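Local coordinates for Abbfa_003403 (Acinetobacter baumannii, PDB 4ZXH), which probably assembles and releases a peptide product, as a nonribosomal peptide synthetase with condensation, adenylation, peptidyl carrier and thioesterase domains, at residues 55-60 with 164-169; 131-134 with 138-141. All blocks are in the same frame, centred on the assembly; numbering follows the deposited sequence.

Both contacts lie in the condensation domain and touch the same bound phospholipid. Along the chain, 55-60 comes first, then the two strands of contact 2, then 164-169, so contact 2 falls between the two halves of contact 1. Strand 138-146 is followed directly by helix 152-165, which links the two. The contact centres are about 17 Å apart, and their nearest atoms about 8 Å, so they do not touch. Contact 1 joins helix 56-67 to the C-terminal end of helix 152-165. Contact 2 is the hairpin of strands 127-135 and 138-146 in a mixed sheet. Together the helix pair and the hairpin line the lipid pocket of the domain.

Contact 1 (55-60 with 164-169); sequences NKPIEI and KRFGLV. With PX4 (1,2-dimyristoyl-sn-glycero-3-phosphocholine), chain C.
Ile60 and Phe166 meet in a CH-pi contact where helix 56-67 packs on the C-terminal end of helix 152-165 in the condensation domain. Ile60 CD1 sits over the ring centre of Phe166, 3.5 Å from the centroid and 11° off the ring normal. In Ile60, CG1 lies beside the backbone N (chi1 -71°) and CD1 extends from it (chi2 160°). This carries the methyl over the ring. The same chi1 sets CG2 anti to the backbone N, where it touches both Phe166 CE2 and the aliphatic part of Arg165.

The opposite face of the ring is taken by the lipid. C28 of one acyl chain lies toward the rim, 3.7 Å from Phe166 CZ. Phe166 is therefore sandwiched between an isoleucine methyl and an acyl chain, and serves as part of the pocket wall. Pro57 comes at the ring edge, near the ring plane, with its CA 3.9 Å from Phe166 CZ. The proline ring also meets the lipid: Pro57 CG is 3.6 Å from C24 of the same acyl chain. Ile58 points away from 164-169 and turns to the other chain of the lipid, where its CD1 is 3.9 Å from the ester carbonyl oxygen O6.

Arg165 runs past Ile60 in the opposite direction. Its extended aliphatic part lies alongside, with Arg165 CD 4.0 Å from Ile60 CG2. The guanidinium group is held elsewhere, by salt bridges to Asp161 on its own helix and to Asp67 on helix 56-67. The second bridge adds a charged tie between the helices beside the apolar one. No hydrogen bond links the two segments directly. After Phe166 the chain turns off in a Schellman motif at Gly167, which has a positive phi. Gly167 N bonds back to Lys164 O at 2.9 Å.

Contact 2 (131-134 with 138-141); sequences CYEC and HYVI. With PX4 (1,2-dimyristoyl-sn-glycero-3-phosphocholine), chain C.
Cys134 N donates to His138 O at 2.7 Å, in a nearly straight bond (168° at the hydrogen). It lies near the turn of a beta hairpin made by strands 127-135 and 138-146. Further along, Tyr132 and Val140 form an antiparallel hydrogen-bonded pair. Tyr132 N reaches Val140 O, and Val140 N reaches Tyr132 O, both at 2.8 Å and in the carbonyl plane.

Cys134 CB lies over the face of the His138 ring, 4.1 Å from its centroid. Cys134 SG meets Val140 CG2 at 3.6 Å. Cys131, Glu133, Tyr139 and Ile141 share one face of the sheet; Tyr132 and Val140 are on the other. Glu133 CB and CG run along the Tyr139 ring at CE1, each 3.9 Å away, with carboxylate and ring planes 31° apart. Ile141 CG1 lies beside the backbone N (chi1 -50°), which brings CD1 to 3.6 Å from Cys131 SG. The lipid lies against the Tyr139 side, its carbonyl oxygen O8 over the Tyr139 ring, offset toward the rim.

Tyr132, Cys134 and Val140 pack on helix 104-115, where Tyr132 OH is hydrogen-bonded to Asp114. Strand 127-135 is flanked by strand 94-98, and strand 138-146 by strand 40-49, so the hairpin is internal to its sheet.

Contact 1 (55-60 with 164-169)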
loop_
_atom_site.group_PDB
_atom_site.type_symbol
_atom_site.label_atom_id
_atom_site.label_comp_id
_atom_site.label_asym_id
_atom_site.label_seq_id
_atom_site.Cartn_x
_atom_site.Cartn_y
_atom_site.Cartn_z
ATOM N N ASN A 55 -54.740 -6.845 2.344
ATOM C CA ASN A 55 -53.652 -7.738 2.717
ATOM C C ASN A 55 -52.790 -8.130 1.510
ATOM O O ASN A 55 -51.922 -9.003 1.610
ATOM C CB ASN A 55 -54.225 -8.996 3.376
ATOM C CG ASN A 55 -53.269 -9.634 4.365
ATOM O OD1 ASN A 55 -52.156 -9.157 4.577
ATOM N ND2 ASN A 55 -53.700 -10.733 4.965
ATOM N N LYS A 56 -53.022 -7.477 0.373
ATOM C CA LYS A 56 -52.346 -7.848 -0.871
ATOM C C LYS A 56 -50.804 -7.882 -0.812
ATOM O O LYS A 56 -50.185 -8.707 -1.490
ATOM C CB LYS A 56 -52.786 -6.912 -2.000
ATOM C CG LYS A 56 -54.165 -7.227 -2.543
ATOM C CD LYS A 56 -54.463 -6.422 -3.786
ATOM C CE LYS A 56 -55.941 -6.517 -4.129
ATOM N NZ LYS A 56 -56.774 -5.924 -3.049
ATOM N N PRO A 57 -50.176 -6.985 -0.031
ATOM C CA PRO A 57 -48.714 -7.074 -0.036
ATOM C C PRO A 57 -48.175 -8.413 0.486
ATOM O O PRO A 57 -47.364 -9.022 -0.208
ATOM C CB PRO A 57 -48.302 -5.912 0.867
ATOM C CG PRO A 57 -49.369 -4.922 0.663
ATOM C CD PRO A 57 -50.630 -5.731 0.596
ATOM N N ILE A 58 -48.627 -8.870 1.651
ATOM C CA ILE A 58 -48.242 -10.189 2.150
ATOM C C ILE A 58 -48.632 -11.306 1.161
ATOM O O ILE A 58 -47.815 -12.174 0.861
ATOM C CB ILE A 58 -48.884 -10.494 3.528
ATOM C CG1 ILE A 58 -48.491 -9.451 4.574
ATOM C CG2 ILE A 58 -48.445 -11.854 4.026
ATOM C CD1 ILE A 58 -47.055 -9.554 5.017
ATOM N N GLU A 59 -49.869 -11.290 0.657
ATOM C CA GLU A 59 -50.308 -12.317 -0.302
ATOM C C GLU A 59 -49.410 -12.374 -1.547
ATOM O O GLU A 59 -49.085 -13.456 -2.043
ATOM C CB GLU A 59 -51.752 -12.085 -0.753
ATOM C CG GLU A 59 -52.776 -12.015 0.352
ATOM C CD GLU A 59 -54.204 -11.875 -0.188
ATOM O OE1 GLU A 59 -54.375 -11.836 -1.433
ATOM O OE2 GLU A 59 -55.150 -11.791 0.631
ATOM N N ILE A 60 -49.028 -11.206 -2.051
ATOM C CA ILE A 60 -48.249 -11.122 -3.279
ATOM C C ILE A 60 -46.799 -11.522 -3.009
ATOM O O ILE A 60 -46.204 -12.268 -3.784
ATOM C CB ILE A 60 -48.322 -9.703 -3.880
ATOM C CG1 ILE A 60 -49.720 -9.447 -4.440
ATOM C CG2 ILE A 60 -47.271 -9.512 -4.962
ATOM C CD1 ILE A 60 -50.052 -7.977 -4.610
ATOM N N LYS A 164 -47.344 -5.522 -11.984
ATOM C CA LYS A 164 -48.550 -6.043 -12.597
ATOM C C LYS A 164 -49.421 -6.710 -11.535
ATOM O O LYS A 164 -50.646 -6.534 -11.510
ATOM C CB LYS A 164 -48.225 -7.037 -13.715
ATOM C CG LYS A 164 -49.476 -7.636 -14.362
ATOM C CD LYS A 164 -49.136 -8.679 -15.406
ATOM C CE LYS A 164 -48.300 -9.818 -14.809
ATOM N NZ LYS A 164 -47.908 -10.853 -15.827
ATOM N N ARG A 165 -48.791 -7.487 -10.664
ATOM C CA ARG A 165 -49.528 -8.176 -9.622
ATOM C C ARG A 165 -50.240 -7.169 -8.733
ATOM O O ARG A 165 -51.321 -7.446 -8.213
ATOM C CB ARG A 165 -48.606 -9.057 -8.797
ATOM C CG ARG A 165 -47.997 -10.216 -9.562
ATOM C CD ARG A 165 -46.998 -10.912 -8.674
ATOM N NE ARG A 165 -46.195 -11.909 -9.366
ATOM C CZ ARG A 165 -46.290 -13.221 -9.165
ATOM N NH1 ARG A 165 -47.162 -13.694 -8.283
ATOM N NH2 ARG A 165 -45.503 -14.062 -9.834
ATOM N N PHE A 166 -49.644 -5.989 -8.593
ATOM C CA PHE A 166 -50.232 -4.921 -7.786
ATOM C C PHE A 166 -51.225 -4.040 -8.532
ATOM O O PHE A 166 -51.856 -3.184 -7.918
ATOM C CB PHE A 166 -49.142 -4.038 -7.192
ATOM C CG PHE A 166 -48.617 -4.538 -5.884
ATOM C CD1 PHE A 166 -49.349 -4.362 -4.722
ATOM C CD2 PHE A 166 -47.396 -5.183 -5.812
ATOM C CE1 PHE A 166 -48.874 -4.821 -3.514
ATOM C CE2 PHE A 166 -46.916 -5.649 -4.614
ATOM C CZ PHE A 166 -47.650 -5.461 -3.459
ATOM N N GLY A 167 -51.370 -4.249 -9.838
ATOM C CA GLY A 167 -52.275 -3.442 -10.638
ATOM C C GLY A 167 -51.741 -2.116 -11.170
ATOM O O GLY A 167 -52.525 -1.221 -11.484
ATOM N N LEU A 168 -50.422 -1.991 -11.295
ATOM C CA LEU A 168 -49.798 -0.745 -11.755
ATOM C C LEU A 168 -49.517 -0.685 -13.266
ATOM O O LEU A 168 -49.499 0.391 -13.852
ATOM C CB LEU A 168 -48.501 -0.503 -10.987
ATOM C CG LEU A 168 -48.732 -0.228 -9.509
ATOM C CD1 LEU A 168 -47.434 -0.253 -8.757
ATOM C CD2 LEU A 168 -49.399 1.115 -9.365
ATOM N N VAL A 169 -49.289 -1.831 -13.893
ATOM C CA VAL A 169 -49.092 -1.874 -15.340
ATOM C C VAL A 169 -49.992 -2.963 -15.873
ATOM O O VAL A 169 -50.407 -3.849 -15.114
ATOM C CB VAL A 169 -47.609 -2.153 -15.754
ATOM C CG1 VAL A 169 -46.708 -1.024 -15.311
ATOM C CG2 VAL A 169 -47.131 -3.472 -15.194
HETATM O O1 PX4 C . -49.141 -3.265 9.308
HETATM O O2 PX4 C . -49.686 -0.738 8.971
HETATM P P1 PX4 C . -49.768 -2.164 8.480
HETATM O O3 PX4 C . -51.312 -2.510 8.150
HETATM C C1 PX4 C . -52.172 -3.264 9.006
HETATM C C2 PX4 C . -53.605 -3.145 8.477
HETATM N N1 PX4 C . -54.553 -4.066 9.141
HETATM C C3 PX4 C . -54.251 -4.185 10.578
HETATM C C4 PX4 C . -55.921 -3.547 8.977
HETATM C C5 PX4 C . -54.485 -5.393 8.509
HETATM O O4 PX4 C . -49.164 -2.225 6.980
HETATM C C6 PX4 C . -48.555 -1.116 6.312
HETATM C C7 PX4 C . -47.515 -1.659 5.337
HETATM C C8 PX4 C . -46.984 -2.932 5.990
HETATM O O5 PX4 C . -45.993 -3.544 5.170
HETATM C C9 PX4 C . -45.840 -4.993 5.113
HETATM O O6 PX4 C . -46.666 -5.718 5.640
HETATM C C10 PX4 C . -44.661 -5.587 4.387
HETATM C C11 PX4 C . -45.075 -6.138 3.030
HETATM C C12 PX4 C . -44.257 -5.466 1.939
HETATM C C13 PX4 C . -43.944 -6.478 0.845
HETATM C C14 PX4 C . -44.432 -5.971 -0.502
HETATM C C15 PX4 C . -44.479 -7.139 -1.470
HETATM C C16 PX4 C . -43.604 -6.849 -2.673
HETATM C C17 PX4 C . -43.431 -8.098 -3.516
HETATM C C18 PX4 C . -42.210 -8.889 -3.048
HETATM C C19 PX4 C . -41.033 -8.735 -3.996
HETATM C C20 PX4 C . -39.733 -9.066 -3.271
HETATM C C21 PX4 C . -38.547 -9.028 -4.235
HETATM C C22 PX4 C . -37.242 -8.659 -3.548
HETATM O O7 PX4 C . -48.104 -1.961 4.061
HETATM C C23 PX4 C . -47.329 -1.439 2.928
HETATM O O8 PX4 C . -46.634 -0.463 3.132
HETATM C C24 PX4 C . -47.375 -2.110 1.552
HETATM C C25 PX4 C . -46.540 -1.439 0.448
HETATM C C26 PX4 C . -46.485 -2.266 -0.850
HETATM C C27 PX4 C . -45.568 -1.658 -1.929
HETATM C C28 PX4 C . -45.539 -2.437 -3.248
HETATM C C29 PX4 C . -44.617 -1.821 -4.315
HETATM C C30 PX4 C . -44.645 -2.575 -5.654
HETATM C C31 PX4 C . -43.334 -2.553 -6.478
HETATM C C32 PX4 C . -42.312 -3.557 -5.921
HETATM C C33 PX4 C . -41.200 -4.011 -6.877
HETATM C C34 PX4 C . -40.004 -4.590 -6.115
HETATM C C35 PX4 C . -39.205 -5.679 -6.836
HETATM C C36 PX4 C . -37.750 -5.284 -7.030
#

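Contact 2 (131-134 with 138-141)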
loop_
_atom_site.group_PDB
_atom_site.type_symbol
_atom_site.label_atom_id
_atom_site.label_comp_id
_atom_site.label_asym_id
_atom_site.label_seq_id
_atom_site.Cartn_x
_atom_site.Cartn_y
_atom_site.Cartn_z
ATOM N N CYS A 131 -39.228 -0.930 5.259
ATOM C CA CYS A 131 -40.420 -0.074 5.167
ATOM C C CYS A 131 -40.450 1.039 6.203
ATOM O O CYS A 131 -40.036 0.853 7.337
ATOM C CB CYS A 131 -41.695 -0.895 5.315
ATOM S SG CYS A 131 -41.736 -2.321 4.264
ATOM N N TYR A 132 -40.976 2.192 5.808
ATOM C CA TYR A 132 -41.047 3.339 6.684
ATOM C C TYR A 132 -42.383 4.027 6.535
ATOM O O TYR A 132 -42.780 4.383 5.428
ATOM C CB TYR A 132 -39.938 4.319 6.363
ATOM C CG TYR A 132 -38.567 3.703 6.325
ATOM C CD1 TYR A 132 -37.734 3.722 7.442
ATOM C CD2 TYR A 132 -38.091 3.124 5.165
ATOM C CE1 TYR A 132 -36.472 3.165 7.398
ATOM C CE2 TYR A 132 -36.833 2.569 5.109
ATOM C CZ TYR A 132 -36.035 2.593 6.217
ATOM O OH TYR A 132 -34.799 2.025 6.132
ATOM N N GLU A 133 -43.073 4.223 7.649
ATOM C CA GLU A 133 -44.318 4.972 7.664
ATOM C C GLU A 133 -44.014 6.477 7.759
ATOM O O GLU A 133 -43.315 6.912 8.667
ATOM C CB GLU A 133 -45.198 4.497 8.830
ATOM C CG GLU A 133 -46.585 5.156 8.920
ATOM C CD GLU A 133 -47.460 4.553 10.021
ATOM O OE1 GLU A 133 -46.936 3.783 10.859
ATOM O OE2 GLU A 133 -48.675 4.862 10.049
ATOM N N CYS A 134 -44.545 7.266 6.826
ATOM C CA CYS A 134 -44.283 8.713 6.783
ATOM C C CYS A 134 -45.472 9.583 7.159
ATOM O O CYS A 134 -45.330 10.796 7.336
ATOM C CB CYS A 134 -43.830 9.114 5.388
ATOM S SG CYS A 134 -42.427 8.190 4.864
ATOM N N HIS A 138 -49.065 6.548 3.985
ATOM C CA HIS A 138 -47.932 7.049 3.219
ATOM C C HIS A 138 -46.616 6.391 3.677
ATOM O O HIS A 138 -46.235 6.506 4.844
ATOM C CB HIS A 138 -47.875 8.562 3.359
ATOM C CG HIS A 138 -46.794 9.200 2.561
ATOM N ND1 HIS A 138 -46.478 10.533 2.681
ATOM C CD2 HIS A 138 -45.957 8.690 1.631
ATOM C CE1 HIS A 138 -45.481 10.820 1.857
ATOM N NE2 HIS A 138 -45.147 9.719 1.213
ATOM N N TYR A 139 -45.934 5.707 2.760
ATOM C CA TYR A 139 -44.793 4.864 3.111
ATOM C C TYR A 139 -43.605 5.096 2.190
ATOM O O TYR A 139 -43.773 5.543 1.057
ATOM C CB TYR A 139 -45.173 3.377 3.064
ATOM C CG TYR A 139 -46.303 3.001 3.986
ATOM C CD1 TYR A 139 -46.065 2.723 5.317
ATOM C CD2 TYR A 139 -47.618 2.933 3.529
ATOM C CE1 TYR A 139 -47.091 2.389 6.174
ATOM C CE2 TYR A 139 -48.664 2.600 4.383
ATOM C CZ TYR A 139 -48.393 2.326 5.708
ATOM O OH TYR A 139 -49.404 1.989 6.591
ATOM N N VAL A 140 -42.404 4.803 2.686
ATOM C CA VAL A 140 -41.249 4.607 1.817
ATOM C C VAL A 140 -40.839 3.138 1.909
ATOM O O VAL A 140 -40.782 2.559 2.994
ATOM C CB VAL A 140 -40.075 5.520 2.195
ATOM C CG1 VAL A 140 -38.854 5.209 1.348
ATOM C CG2 VAL A 140 -40.483 6.981 2.039
ATOM N N ILE A 141 -40.589 2.527 0.762
ATOM C CA ILE A 141 -40.312 1.103 0.694
ATOM C C ILE A 141 -39.038 0.927 -0.086
ATOM O O ILE A 141 -38.965 1.361 -1.232
ATOM C CB ILE A 141 -41.441 0.325 0.001
ATOM C CG1 ILE A 141 -42.787 0.700 0.589
ATOM C CG2 ILE A 141 -41.248 -1.166 0.168
ATOM C CD1 ILE A 141 -42.969 0.253 2.026
HETATM O O1 PX4 C . -49.141 -3.265 9.308
HETATM O O2 PX4 C . -49.686 -0.738 8.971
HETATM P P1 PX4 C . -49.768 -2.164 8.480
HETATM O O3 PX4 C . -51.312 -2.510 8.150
HETATM C C1 PX4 C . -52.172 -3.264 9.006
HETATM C C2 PX4 C . -53.605 -3.145 8.477
HETATM N N1 PX4 C . -54.553 -4.066 9.141
HETATM C C3 PX4 C . -54.251 -4.185 10.578
HETATM C C4 PX4 C . -55.921 -3.547 8.977
HETATM C C5 PX4 C . -54.485 -5.393 8.509
HETATM O O4 PX4 C . -49.164 -2.225 6.980
HETATM C C6 PX4 C . -48.555 -1.116 6.312
HETATM C C7 PX4 C . -47.515 -1.659 5.337
HETATM C C8 PX4 C . -46.984 -2.932 5.990
HETATM O O5 PX4 C . -45.993 -3.544 5.170
HETATM C C9 PX4 C . -45.840 -4.993 5.113
HETATM O O6 PX4 C . -46.666 -5.718 5.640
HETATM C C10 PX4 C . -44.661 -5.587 4.387
HETATM C C11 PX4 C . -45.075 -6.138 3.030
HETATM C C12 PX4 C . -44.257 -5.466 1.939
HETATM C C13 PX4 C . -43.944 -6.478 0.845
HETATM C C14 PX4 C . -44.432 -5.971 -0.502
HETATM C C15 PX4 C . -44.479 -7.139 -1.470
HETATM C C16 PX4 C . -43.604 -6.849 -2.673
HETATM C C17 PX4 C . -43.431 -8.098 -3.516
HETATM C C18 PX4 C . -42.210 -8.889 -3.048
HETATM C C19 PX4 C . -41.033 -8.735 -3.996
HETATM C C20 PX4 C . -39.733 -9.066 -3.271
HETATM C C21 PX4 C . -38.547 -9.028 -4.235
HETATM C C22 PX4 C . -37.242 -8.659 -3.548
HETATM O O7 PX4 C . -48.104 -1.961 4.061
HETATM C C23 PX4 C . -47.329 -1.439 2.928
HETATM O O8 PX4 C . -46.634 -0.463 3.132
HETATM C C24 PX4 C . -47.375 -2.110 1.552
HETATM C C25 PX4 C . -46.540 -1.439 0.448
HETATM C C26 PX4 C . -46.485 -2.266 -0.850
HETATM C C27 PX4 C . -45.568 -1.658 -1.929
HETATM C C28 PX4 C . -45.539 -2.437 -3.248
HETATM C C29 PX4 C . -44.617 -1.821 -4.315
HETATM C C30 PX4 C . -44.645 -2.575 -5.654
HETATM C C31 PX4 C . -43.334 -2.553 -6.478
HETATM C C32 PX4 C . -42.312 -3.557 -5.921
HETATM C C33 PX4 C . -41.200 -4.011 -6.877
HETATM C C34 PX4 C . -40.004 -4.590 -6.115
HETATM C C35 PX4 C . -39.205 -5.679 -6.836
HETATM C C36 PX4 C . -37.750 -5.284 -7.030
#